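Side-chain contacts in coenzyme F420-dependent N(5),N(10)-methenyltetrahydromethanopterin reductase-related protein (Desulfurobacterium thermolithotrophum DSM 11699, PDB 6HUZ), which binds the iron-guanylylpyridinol cofactor and methenyltetrahydrofolate and, as a bacterial paralog of [Fe]-hydrogenase, uses tetrahydrofolate derivatives as substrates: residues His158-Thr163 / Ser200-Met205; Ala213-Ile218 / Gln281-Thr286; Tyr221-Asp226 / Gln272-Asp277; Leu243-Ser248 / Lys260-Asp265. One frame throughout, in Å; residues are numbered along the deposited sequence. Where two conformers were deposited one is given.

Interactions 1 and 3 are two halves of one kind of substrate site. Within a chain their centres lie 32 Å apart, but each bound methenyltetrahydrofolate takes the G203 side from one subunit and the S273 side from the other. Interaction 1 belongs to the junction near the iron cofactor; interactions 2, 3 and 4 lie in the helical C-terminal part that joins the two subunits. Interactions 2 and 3 share helix 207-228, their centres 10 Å apart, and Q281 ties them directly, with OE1 2.8 Å from L276 N and NE2 2.9 Å from M274 O. Interaction 4, nested within both loops, is centred 17 Å from interaction 2.

Interaction 1. Residues His158-Thr163 / Ser200-Met205; sequences HYLIAT and SPVGDM. With GUE (5,10-Methenyltetrahydrofolate), chain C.
L160, midway along strand 158-163, and G203, in the last turn of helix 196-203, bring the two backbones closest, with their CA atoms 6.9 Å apart. D204 is the first residue to leave helical geometry, and no hydrogen bond joins the two segments. The contact is carried by one methyl group: L160 CD1 presses on G203 CA at 3.4 Å, tight for two carbons, and touches G203 N as well. L160 places its CG opposite the carbonyl carbon and beside its own N (chi1 -57°), which sends the branch toward the helix. V202 completes the seat, its CG1 lying 3.9 Å from L160 CD1. Strand 158-163 pairs in parallel with strand 190-195 in the Rossmann-related N-terminal part of the HMD family, and through the leucine it packs on helix 196-203, which leads on toward helix 207-228. This helix end is also the edge of the substrate site. G203 O accepts a bond from N2 of methenyltetrahydrofolate at 3.0 Å, bent to 131° at the hydrogen, and M205 SD comes within 3.8 Å of C3' on the rim of the aminobenzoyl ring. Beyond CG the M205 chain is extended, which carries the sulfur out to that ring. D204 has three partners: S200 OG donates to its OD2 at 2.6 Å from above the carboxylate plane, 48° out of it, while H146 binds OD1 and Q238 of the second subunit also reaches OD2.

Interaction 2. Residues Ala213-Ile218 / Gln281-Thr286; sequences AFAGAI and QPLTVT
L283 is the residue of 281-286 that meets A215 and G216, and its backbone is also the nearest to the other helix, with 6.4 Å between G216 CA and L283 CA. Q281 comes first, at the N-cap position just before helix 282-292. Its NE2 donates to T284 OG1 at 3.0 Å, with an angle of 147° at the hydrogen and the hydroxyl tilted somewhat from the amide plane. P282 follows as the first helical residue and packs on E219 of the facing helix and on L290 of the second subunit. L283 then delivers the contact: CG stands opposite its carbonyl carbon (chi1 -71°), and CD1 drops onto the helix surface, 3.5 Å from A215 CB and equally 3.5 Å from G216 N. The methyl-to-methyl approach is tighter than usual, and the small residues let a leucine tip lie against the backbone itself. The L283 amide N is bonded to E219 OE2, and T284 OG1 to E219 OE1; a carboxylate at this first turn is consistent with favourable interaction with the helix N-terminus. T286 closes the segment by turning OG1 back to P282 O at 2.9 Å. That carbonyl oxygen is held twice, since T286 N reaches it from the opposite face of its plane. The contact therefore joins helix 282-292 to helix 207-228 in the helical C-terminal part of the HMD family. Second-subunit residues press in from beyond: L283 packs on T286 of that chain and A213 on its L243, so both helices also belong to the dimer interface.

Interaction 3. Residues Tyr221-Asp226 / Gln272-Asp277; sequences YKVSRD and QSMILD. With GUE (5,10-Methenyltetrahydrofolate), chain B.
V223 on helix 207-228 faces L276 in the loop between helices 264-271 and 282-292, with 7.7 Å between V223 CA and L276 CA. This belongs to the helical C-terminal part of the HMD family, where the loop 272-277, bent by an inverse gamma turn centred on I275, borders the substrate site. V223 touches with a single branch. Its CG1, set opposite the backbone N (chi1 173°), points into the loop and meets M274 CE at 3.9 Å and L276 CD1 at 4.0 Å. The M274 chain runs aslant to the valine, and that of L276 stands roughly at a right angle to it. M274 is folded at both chi2 and chi3 (-63° and -60°), which brings its methyl to the helix while the middle of the chain lies over one face of the pterin: SD is 3.6 Å from N8 of methenyltetrahydrofolate and CG 3.5 Å from N1. N8 itself donates to S273 O at 2.8 Å in a fairly straight bond. With an alanine in place of M274, the pterin would probably lose the cover of the sulfur, and V223 CG1 would lose its methyl neighbour. V208 of the second subunit packs on M274 and A149 of that subunit on S273, so the substrate lies between chains. Further along the helix, which widens to a pi-type turn at 224-226, R225 grips D226 side-on in a salt bridge and also reaches E300 of the second subunit. R225 NE lies 2.7 Å from D226 OD1, while R225 NH2 meets D226 OD2 on its syn side.

Interaction 4. Residues Leu243-Ser248 / Lys260-Asp265; sequences LQVISS and KLLNVD
I246 and V245 pack against L262 in a purely apolar contact, made where helical chain folds back on itself in the C-terminal part of the HMD family. Both segments belong to the helical run 232-262, the second crossing its end into helix 264-271. Although I246 and L262 are sixteen residues apart along this run, their CA atoms are only 8.5 Å from each other, so the run must bend sharply in between. The leucine uses both its methyls: CD1 lies 4.1 Å from I246 CG1, and CD2 is 4.4 Å from V245 CG1, a looser touch. I246 and L262 meet with their side chains crossed at about a right angle. L262 holds CG opposite its carbonyl carbon (chi1 -75°), which aims the fork at the first segment. L249 also packs on L262, and L258 on I246, both from the residues between the two segments. The segment 243-248 also meets the second subunit: L243 of that chain packs on I246, and Q244 NE2 is hydrogen-bonded to Q244 OE1 of the second subunit. Polar S247 is satisfied there too, its OG bonded to A240 O of that chain. Just after L262 the helix stops at N263, whose positive phi of 75° turns the chain into helix 264-271; as N-cap, N263 OD1 is bonded to A266 N.

Interaction 1. Residues His158-Thr163 / Ser200-Met205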
# COMPACT_ATOMS: atom_id res chain seq x y z
N HIS A 158 25.15 6.09 -5.23
CA HIS A 158 24.90 4.65 -5.11
C HIS A 158 24.25 4.16 -6.36
O HIS A 158 23.85 4.95 -7.21
CB HIS A 158 23.81 4.46 -3.96
CG HIS A 158 22.69 5.44 -4.16
ND1 HIS A 158 22.72 6.70 -3.57
CD2 HIS A 158 21.61 5.38 -4.97
CE1 HIS A 158 21.65 7.33 -4.01
NE2 HIS A 158 20.95 6.58 -4.86
N TYR A 159 24.08 2.85 -6.45
CA TYR A 159 23.35 2.20 -7.53
C TYR A 159 22.51 1.05 -6.90
O TYR A 159 22.96 0.41 -5.94
CB TYR A 159 24.27 1.58 -8.57
CG TYR A 159 24.91 2.57 -9.52
CD1 TYR A 159 24.16 3.22 -10.49
CD2 TYR A 159 26.27 2.85 -9.45
CE1 TYR A 159 24.74 4.12 -11.37
CE2 TYR A 159 26.87 3.75 -10.33
CZ TYR A 159 26.10 4.39 -11.29
OH TYR A 159 26.65 5.29 -12.15
N LEU A 160 21.32 0.79 -7.47
CA LEU A 160 20.47 -0.31 -7.07
C LEU A 160 20.72 -1.35 -8.14
O LEU A 160 20.53 -1.05 -9.33
CB LEU A 160 19.00 0.10 -7.02
CG LEU A 160 18.66 1.27 -6.12
CD1 LEU A 160 17.13 1.40 -5.95
CD2 LEU A 160 19.31 1.13 -4.77
N ILE A 161 21.17 -2.55 -7.72
CA ILE A 161 21.53 -3.68 -8.59
C ILE A 161 20.63 -4.86 -8.34
O ILE A 161 20.57 -5.42 -7.23
CB ILE A 161 23.05 -4.05 -8.40
CG1 ILE A 161 23.95 -2.86 -8.78
CG2 ILE A 161 23.45 -5.29 -9.22
CD1 ILE A 161 25.35 -2.96 -8.16
N ALA A 162 19.90 -5.24 -9.37
CA ALA A 162 18.93 -6.34 -9.26
C ALA A 162 19.57 -7.71 -9.08
O ALA A 162 20.47 -8.06 -9.81
CB ALA A 162 18.03 -6.36 -10.50
N THR A 163 19.07 -8.49 -8.11
CA THR A 163 19.55 -9.84 -7.85
C THR A 163 18.43 -10.84 -8.21
O THR A 163 17.33 -10.44 -8.58
CB THR A 163 19.93 -10.01 -6.37
OG1 THR A 163 18.73 -10.04 -5.60
CG2 THR A 163 20.86 -8.91 -5.87
N SER A 200 12.56 -1.21 -8.94
CA SER A 200 11.66 -0.12 -9.36
C SER A 200 10.92 0.63 -8.17
O SER A 200 11.03 1.85 -8.09
CB SER A 200 10.64 -0.66 -10.37
OG SER A 200 9.54 0.21 -10.61
N PRO A 201 10.17 -0.05 -7.27
CA PRO A 201 9.49 0.70 -6.19
C PRO A 201 10.45 1.41 -5.24
O PRO A 201 10.09 2.39 -4.60
CB PRO A 201 8.65 -0.38 -5.48
CG PRO A 201 9.30 -1.67 -5.80
CD PRO A 201 9.87 -1.49 -7.21
N VAL A 202 11.69 0.92 -5.13
CA VAL A 202 12.68 1.57 -4.26
C VAL A 202 13.44 2.70 -4.99
O VAL A 202 13.66 3.75 -4.39
CB VAL A 202 13.66 0.54 -3.63
CG1 VAL A 202 14.80 1.24 -2.88
CG2 VAL A 202 12.90 -0.42 -2.67
N GLY A 203 13.86 2.46 -6.23
CA GLY A 203 14.64 3.43 -7.02
C GLY A 203 13.94 4.54 -7.80
O GLY A 203 14.45 5.67 -7.89
N ASP A 204 12.81 4.22 -8.41
CA ASP A 204 12.02 5.16 -9.21
C ASP A 204 11.44 6.31 -8.38
O ASP A 204 11.56 6.33 -7.16
CB ASP A 204 10.80 4.46 -9.84
CG ASP A 204 11.12 3.35 -10.79
OD1 ASP A 204 12.34 3.16 -11.12
OD2 ASP A 204 10.18 2.66 -11.22
N MET A 205 10.81 7.25 -9.08
CA MET A 205 10.16 8.39 -8.46
C MET A 205 9.14 7.97 -7.40
O MET A 205 8.92 8.75 -6.47
CB MET A 205 9.52 9.28 -9.53
CG MET A 205 8.57 8.53 -10.42
SD MET A 205 7.73 9.73 -11.46
CE MET A 205 6.85 8.56 -12.69
N1 GUE C . 14.79 10.18 -7.61
C2 GUE C . 14.71 8.82 -7.60
N3 GUE C . 14.30 8.11 -8.66
C4 GUE C . 13.95 8.65 -9.81
C6 GUE C . 14.40 12.16 -11.23
C1' GUE C . 10.07 11.81 -15.99
C2' GUE C . 9.73 10.98 -14.91
C3' GUE C . 10.52 10.98 -13.76
C4' GUE C . 11.67 11.78 -13.67
C5' GUE C . 12.01 12.59 -14.77
O4 GUE C . 13.59 7.93 -10.76
C4A GUE C . 14.04 10.13 -9.91
N5 GUE C . 13.67 10.93 -10.99
C7 GUE C . 14.19 12.96 -9.95
N8 GUE C . 14.57 12.22 -8.76
C8A GUE C . 14.48 10.86 -8.72
N2 GUE C . 15.04 8.19 -6.45
C9 GUE C . 13.49 12.82 -12.28
N10 GUE C . 12.54 11.75 -12.55
C6' GUE C . 11.21 12.60 -15.91
C11 GUE C . 9.23 11.83 -17.25
O11 GUE C . 8.08 11.41 -17.23
N GUE C . 9.77 12.30 -18.38
CA GUE C . 9.10 12.20 -19.68
C GUE C . 9.96 11.48 -20.70
OX1 GUE C . 11.21 11.52 -20.58
OX2 GUE C . 9.42 10.86 -21.64
CB GUE C . 8.64 13.57 -20.19
CG GUE C . 8.95 14.72 -19.23
CD GUE C . 8.61 16.09 -19.82
OE1 GUE C . 7.99 16.91 -19.09
OE2 GUE C . 8.98 16.35 -21.00
C1 GUE C . 12.65 10.77 -11.74

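Interaction 2. Residues Ala213-Ile218 / Gln281-Thr286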
# COMPACT_ATOMS: atom_id res chain seq x y z
N ALA A 213 4.75 5.45 3.01
CA ALA A 213 3.93 4.31 3.46
C ALA A 213 4.69 3.37 4.41
O ALA A 213 4.15 2.88 5.41
CB ALA A 213 3.43 3.54 2.24
N PHE A 214 5.94 3.12 4.10
CA PHE A 214 6.78 2.25 4.92
C PHE A 214 7.00 2.92 6.25
O PHE A 214 6.81 2.27 7.28
CB PHE A 214 8.14 2.04 4.23
CG PHE A 214 9.14 1.38 5.13
CD1 PHE A 214 9.21 0.00 5.22
CD2 PHE A 214 9.98 2.14 5.92
CE1 PHE A 214 10.12 -0.60 6.09
CE2 PHE A 214 10.90 1.54 6.75
CZ PHE A 214 10.96 0.17 6.84
N ALA A 215 7.39 4.21 6.25
CA ALA A 215 7.61 4.95 7.51
C ALA A 215 6.29 5.01 8.31
O ALA A 215 6.33 4.91 9.52
CB ALA A 215 8.10 6.36 7.23
N GLY A 216 5.16 5.21 7.62
CA GLY A 216 3.85 5.25 8.26
C GLY A 216 3.49 3.93 8.90
O GLY A 216 2.88 3.91 9.97
N ALA A 217 3.87 2.80 8.28
CA ALA A 217 3.59 1.46 8.83
C ALA A 217 4.42 1.24 10.07
O ALA A 217 3.95 0.60 11.02
CB ALA A 217 3.92 0.38 7.82
N ILE A 218 5.66 1.75 10.08
CA ILE A 218 6.49 1.57 11.27
C ILE A 218 5.93 2.47 12.37
O ILE A 218 5.90 2.06 13.53
CB ILE A 218 7.97 1.87 10.97
CG1 ILE A 218 8.50 0.92 9.87
CG2 ILE A 218 8.81 1.75 12.25
CD1 ILE A 218 8.29 -0.57 10.14
N GLN A 281 4.32 10.52 17.13
CA GLN A 281 3.61 10.27 15.88
C GLN A 281 3.76 11.42 14.87
O GLN A 281 2.75 11.99 14.46
CB GLN A 281 2.12 10.02 16.15
CG GLN A 281 1.86 8.75 16.92
CD GLN A 281 0.38 8.51 17.08
OE1 GLN A 281 -0.15 8.59 18.18
NE2 GLN A 281 -0.31 8.20 15.98
N PRO A 282 4.99 11.74 14.43
CA PRO A 282 5.18 12.84 13.44
C PRO A 282 4.38 12.69 12.14
O PRO A 282 3.78 13.65 11.69
CB PRO A 282 6.67 12.78 13.11
CG PRO A 282 7.16 11.50 13.68
CD PRO A 282 6.29 11.15 14.81
N LEU A 283 4.41 11.52 11.52
CA LEU A 283 3.66 11.34 10.27
C LEU A 283 2.16 11.41 10.47
O LEU A 283 1.48 12.02 9.65
CB LEU A 283 4.04 10.02 9.60
CG LEU A 283 5.43 9.96 8.98
CD1 LEU A 283 5.73 8.56 8.47
CD2 LEU A 283 5.59 10.98 7.86
N THR A 284 1.61 10.81 11.55
CA THR A 284 0.14 10.86 11.74
C THR A 284 -0.30 12.32 11.82
O THR A 284 -1.21 12.79 11.12
CB THR A 284 -0.27 10.15 13.04
OG1 THR A 284 0.28 8.84 13.10
CG2 THR A 284 -1.79 10.05 13.19
N VAL A 285 0.40 13.05 12.69
CA VAL A 285 0.08 14.46 12.87
C VAL A 285 0.25 15.26 11.57
O VAL A 285 -0.60 16.09 11.23
CB VAL A 285 0.95 15.00 14.01
CG1 VAL A 285 1.14 16.49 13.89
CG2 VAL A 285 0.35 14.63 15.37
N THR A 286 1.34 15.01 10.83
CA THR A 286 1.57 15.71 9.59
C THR A 286 0.49 15.34 8.57
O THR A 286 0.00 16.21 7.86
CB THR A 286 2.99 15.41 9.06
OG1 THR A 286 3.93 15.94 9.98
CG2 THR A 286 3.28 16.06 7.71

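Interaction 3. Residues Tyr221-Asp226 / Gln272-Asp277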
# COMPACT_ATOMS: atom_id res chain seq x y z
N TYR A 221 3.09 0.65 13.78
CA TYR A 221 3.56 -0.51 14.55
C TYR A 221 4.00 -0.03 15.95
O TYR A 221 3.68 -0.68 16.95
CB TYR A 221 4.75 -1.17 13.81
CG TYR A 221 5.58 -2.05 14.69
CD1 TYR A 221 5.26 -3.38 14.88
CD2 TYR A 221 6.71 -1.56 15.34
CE1 TYR A 221 6.02 -4.20 15.70
CE2 TYR A 221 7.47 -2.37 16.17
CZ TYR A 221 7.12 -3.69 16.36
OH TYR A 221 7.86 -4.51 17.16
N LYS A 222 4.75 1.09 16.03
CA LYS A 222 5.21 1.58 17.36
C LYS A 222 4.02 2.00 18.25
O LYS A 222 4.02 1.71 19.44
CB LYS A 222 6.19 2.75 17.19
CG LYS A 222 7.60 2.29 16.81
CD LYS A 222 8.31 3.27 15.90
CE LYS A 222 8.51 4.63 16.52
NZ LYS A 222 8.35 5.70 15.51
N VAL A 223 2.99 2.66 17.67
CA VAL A 223 1.80 3.06 18.46
C VAL A 223 1.10 1.78 18.93
O VAL A 223 0.68 1.69 20.07
CB VAL A 223 0.82 3.92 17.63
CG1 VAL A 223 -0.48 4.16 18.41
CG2 VAL A 223 1.45 5.25 17.25
N SER A 224 0.97 0.79 18.04
CA SER A 224 0.32 -0.50 18.38
C SER A 224 1.04 -1.27 19.50
O SER A 224 0.40 -1.77 20.41
CB SER A 224 0.25 -1.39 17.14
OG SER A 224 -0.71 -0.83 16.26
N ARG A 225 2.36 -1.36 19.40
CA ARG A 225 3.21 -2.06 20.37
C ARG A 225 3.24 -1.37 21.72
O ARG A 225 3.09 -2.02 22.76
CB ARG A 225 4.67 -2.12 19.79
CG ARG A 225 5.80 -2.62 20.74
CD ARG A 225 7.22 -2.26 20.21
NE ARG A 225 7.53 -0.83 20.35
CZ ARG A 225 8.57 -0.21 19.79
NH1 ARG A 225 9.43 -0.88 19.04
NH2 ARG A 225 8.74 1.10 19.97
N ASP A 226 3.44 -0.04 21.73
CA ASP A 226 3.57 0.73 22.97
C ASP A 226 2.32 1.33 23.58
O ASP A 226 2.28 1.42 24.79
CB ASP A 226 4.51 1.92 22.78
CG ASP A 226 5.89 1.59 22.30
OD1 ASP A 226 6.31 0.42 22.47
OD2 ASP A 226 6.55 2.49 21.73
N GLN A 272 -8.46 10.95 13.92
CA GLN A 272 -8.35 11.72 15.17
C GLN A 272 -8.19 10.82 16.40
O GLN A 272 -7.47 11.19 17.34
CB GLN A 272 -9.58 12.64 15.36
CG GLN A 272 -9.76 13.69 14.27
CD GLN A 272 -8.45 14.32 13.81
OE1 GLN A 272 -7.79 15.06 14.54
NE2 GLN A 272 -8.04 14.04 12.59
N SER A 273 -8.82 9.66 16.40
CA SER A 273 -8.78 8.75 17.54
C SER A 273 -7.51 7.91 17.59
O SER A 273 -7.33 7.14 18.53
CB SER A 273 -10.03 7.89 17.58
OG SER A 273 -11.12 8.69 17.97
N MET A 274 -6.63 8.05 16.60
CA MET A 274 -5.38 7.28 16.62
C MET A 274 -4.20 8.23 16.87
O MET A 274 -3.04 7.81 16.78
CB MET A 274 -5.26 6.45 15.35
CG MET A 274 -6.04 5.14 15.41
SD MET A 274 -5.49 3.97 16.72
CE MET A 274 -3.72 3.69 16.21
N ILE A 275 -4.48 9.53 17.19
CA ILE A 275 -3.43 10.49 17.52
C ILE A 275 -3.32 10.31 19.05
O ILE A 275 -3.98 11.03 19.81
CB ILE A 275 -3.80 11.94 17.10
CG1 ILE A 275 -3.91 12.04 15.57
CG2 ILE A 275 -2.78 12.95 17.62
CD1 ILE A 275 -4.61 13.33 15.08
N LEU A 276 -2.55 9.31 19.48
CA LEU A 276 -2.42 8.97 20.91
C LEU A 276 -1.17 9.53 21.62
O LEU A 276 -1.23 9.72 22.83
CB LEU A 276 -2.54 7.46 21.08
CG LEU A 276 -3.84 6.86 20.51
CD1 LEU A 276 -3.75 5.34 20.37
CD2 LEU A 276 -5.04 7.25 21.33
N ASP A 277 -0.08 9.82 20.89
CA ASP A 277 1.14 10.40 21.48
C ASP A 277 1.73 11.32 20.43
O ASP A 277 2.56 10.89 19.61
CB ASP A 277 2.16 9.33 21.90
CG ASP A 277 3.39 9.89 22.61
OD1 ASP A 277 3.56 11.14 22.63
OD2 ASP A 277 4.19 9.09 23.14
N1 GUE B . -9.37 4.88 16.40
C2 GUE B . -9.96 4.36 15.29
N3 GUE B . -10.27 3.06 15.18
C4 GUE B . -10.05 2.17 16.13
C6 GUE B . -9.11 2.53 19.81
C1' GUE B . -7.07 -3.50 20.84
C2' GUE B . -6.89 -3.11 19.51
C3' GUE B . -7.21 -1.81 19.11
C4' GUE B . -7.74 -0.88 20.03
C5' GUE B . -7.94 -1.30 21.35
O4 GUE B . -10.38 0.98 15.95
C4A GUE B . -9.43 2.67 17.37
N5 GUE B . -9.04 1.92 18.49
C7 GUE B . -8.17 3.72 19.69
N8 GUE B . -8.52 4.59 18.57
C8A GUE B . -9.09 4.09 17.45
N2 GUE B . -10.21 5.21 14.27
C9 GUE B . -8.33 1.48 20.63
N10 GUE B . -8.15 0.42 19.65
C6' GUE B . -7.60 -2.59 21.75
C11 GUE B . -6.73 -4.90 21.29
O11 GUE B . -5.99 -5.61 20.62
N GUE B . -7.27 -5.37 22.42
CA GUE B . -7.14 -6.76 22.85
C GUE B . -8.49 -7.41 23.08
OX1 GUE B . -9.47 -6.69 23.40
OX2 GUE B . -8.62 -8.64 22.93
CB GUE B . -6.24 -6.90 24.08
CG GUE B . -5.65 -5.57 24.57
CD GUE B . -4.87 -5.72 25.88
OE1 GUE B . -3.75 -5.15 25.96
OE2 GUE B . -5.39 -6.38 26.82
C1 GUE B . -8.49 0.76 18.46

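Interaction 4. Residues Leu243-Ser248 / Lys260-Asp265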
# COMPACT_ATOMS: atom_id res chain seq x y z
N LEU A 243 -2.73 -1.01 2.87
CA LEU A 243 -1.97 -0.78 1.65
C LEU A 243 -2.51 -1.55 0.45
O LEU A 243 -2.51 -0.98 -0.64
CB LEU A 243 -0.48 -1.04 1.90
CG LEU A 243 0.10 -0.23 3.08
CD1 LEU A 243 1.57 -0.51 3.26
CD2 LEU A 243 -0.21 1.29 2.97
N GLN A 244 -2.98 -2.79 0.64
CA GLN A 244 -3.56 -3.58 -0.46
C GLN A 244 -4.80 -2.82 -0.96
O GLN A 244 -5.01 -2.69 -2.15
CB GLN A 244 -4.01 -4.96 0.04
CG GLN A 244 -4.55 -5.91 -1.02
CD GLN A 244 -3.59 -6.16 -2.16
OE1 GLN A 244 -2.70 -7.02 -2.08
NE2 GLN A 244 -3.75 -5.42 -3.23
N VAL A 245 -5.65 -2.34 -0.03
CA VAL A 245 -6.87 -1.62 -0.41
C VAL A 245 -6.56 -0.37 -1.24
O VAL A 245 -7.18 -0.16 -2.29
CB VAL A 245 -7.74 -1.31 0.82
CG1 VAL A 245 -8.79 -0.25 0.51
CG2 VAL A 245 -8.40 -2.58 1.34
N ILE A 246 -5.64 0.48 -0.77
CA ILE A 246 -5.31 1.69 -1.52
C ILE A 246 -4.77 1.30 -2.87
O ILE A 246 -5.22 1.85 -3.86
CB ILE A 246 -4.29 2.61 -0.78
CG1 ILE A 246 -4.95 3.17 0.53
CG2 ILE A 246 -3.83 3.76 -1.71
CD1 ILE A 246 -3.92 3.78 1.47
N SER A 247 -3.82 0.37 -2.93
CA SER A 247 -3.23 -0.07 -4.22
C SER A 247 -4.33 -0.58 -5.19
O SER A 247 -4.34 -0.20 -6.36
CB SER A 247 -2.23 -1.22 -3.97
OG SER A 247 -1.56 -1.49 -5.19
N SER A 248 -5.26 -1.44 -4.70
CA SER A 248 -6.34 -2.00 -5.52
C SER A 248 -7.24 -0.90 -6.09
O SER A 248 -7.65 -0.96 -7.26
CB SER A 248 -7.22 -2.97 -4.71
OG SER A 248 -6.42 -4.07 -4.28
N LYS A 260 -12.93 9.12 -3.98
CA LYS A 260 -14.38 8.99 -3.78
C LYS A 260 -14.75 7.81 -2.89
O LYS A 260 -15.64 7.92 -2.04
CB LYS A 260 -15.09 8.83 -5.13
CG LYS A 260 -16.62 8.71 -5.02
CD LYS A 260 -17.24 9.99 -4.49
CE LYS A 260 -18.69 10.15 -4.91
NZ LYS A 260 -18.84 10.32 -6.38
N LEU A 261 -14.13 6.67 -3.11
CA LEU A 261 -14.50 5.51 -2.30
C LEU A 261 -13.98 5.52 -0.86
O LEU A 261 -14.73 5.11 0.01
CB LEU A 261 -14.10 4.24 -3.04
CG LEU A 261 -14.85 4.08 -4.39
CD1 LEU A 261 -14.12 3.11 -5.30
CD2 LEU A 261 -16.30 3.66 -4.16
N LEU A 262 -12.75 5.97 -0.58
CA LEU A 262 -12.30 5.94 0.83
C LEU A 262 -13.01 6.99 1.70
O LEU A 262 -13.26 6.74 2.90
CB LEU A 262 -10.78 6.14 0.94
CG LEU A 262 -9.91 4.96 0.56
CD1 LEU A 262 -8.43 5.33 0.64
CD2 LEU A 262 -10.19 3.77 1.48
N ASN A 263 -13.32 8.16 1.11
CA ASN A 263 -13.97 9.29 1.79
C ASN A 263 -12.94 10.01 2.69
O ASN A 263 -12.61 9.56 3.80
CB ASN A 263 -15.26 8.89 2.55
CG ASN A 263 -16.05 10.12 2.99
OD1 ASN A 263 -15.48 11.12 3.43
ND2 ASN A 263 -17.38 10.09 2.90
N VAL A 264 -12.44 11.13 2.20
CA VAL A 264 -11.42 11.93 2.92
C VAL A 264 -11.98 12.39 4.30
O VAL A 264 -11.29 12.31 5.32
CB VAL A 264 -11.01 13.14 2.04
CG1 VAL A 264 -10.24 14.18 2.85
CG2 VAL A 264 -10.18 12.69 0.84
N ASP A 265 -13.20 12.87 4.31
CA ASP A 265 -13.82 13.32 5.57
C ASP A 265 -13.84 12.20 6.60
O ASP A 265 -13.56 12.45 7.77
CB ASP A 265 -15.25 13.82 5.32
CG ASP A 265 -15.25 15.14 4.57
OD1 ASP A 265 -14.23 15.86 4.65
OD2 ASP A 265 -16.26 15.46 3.91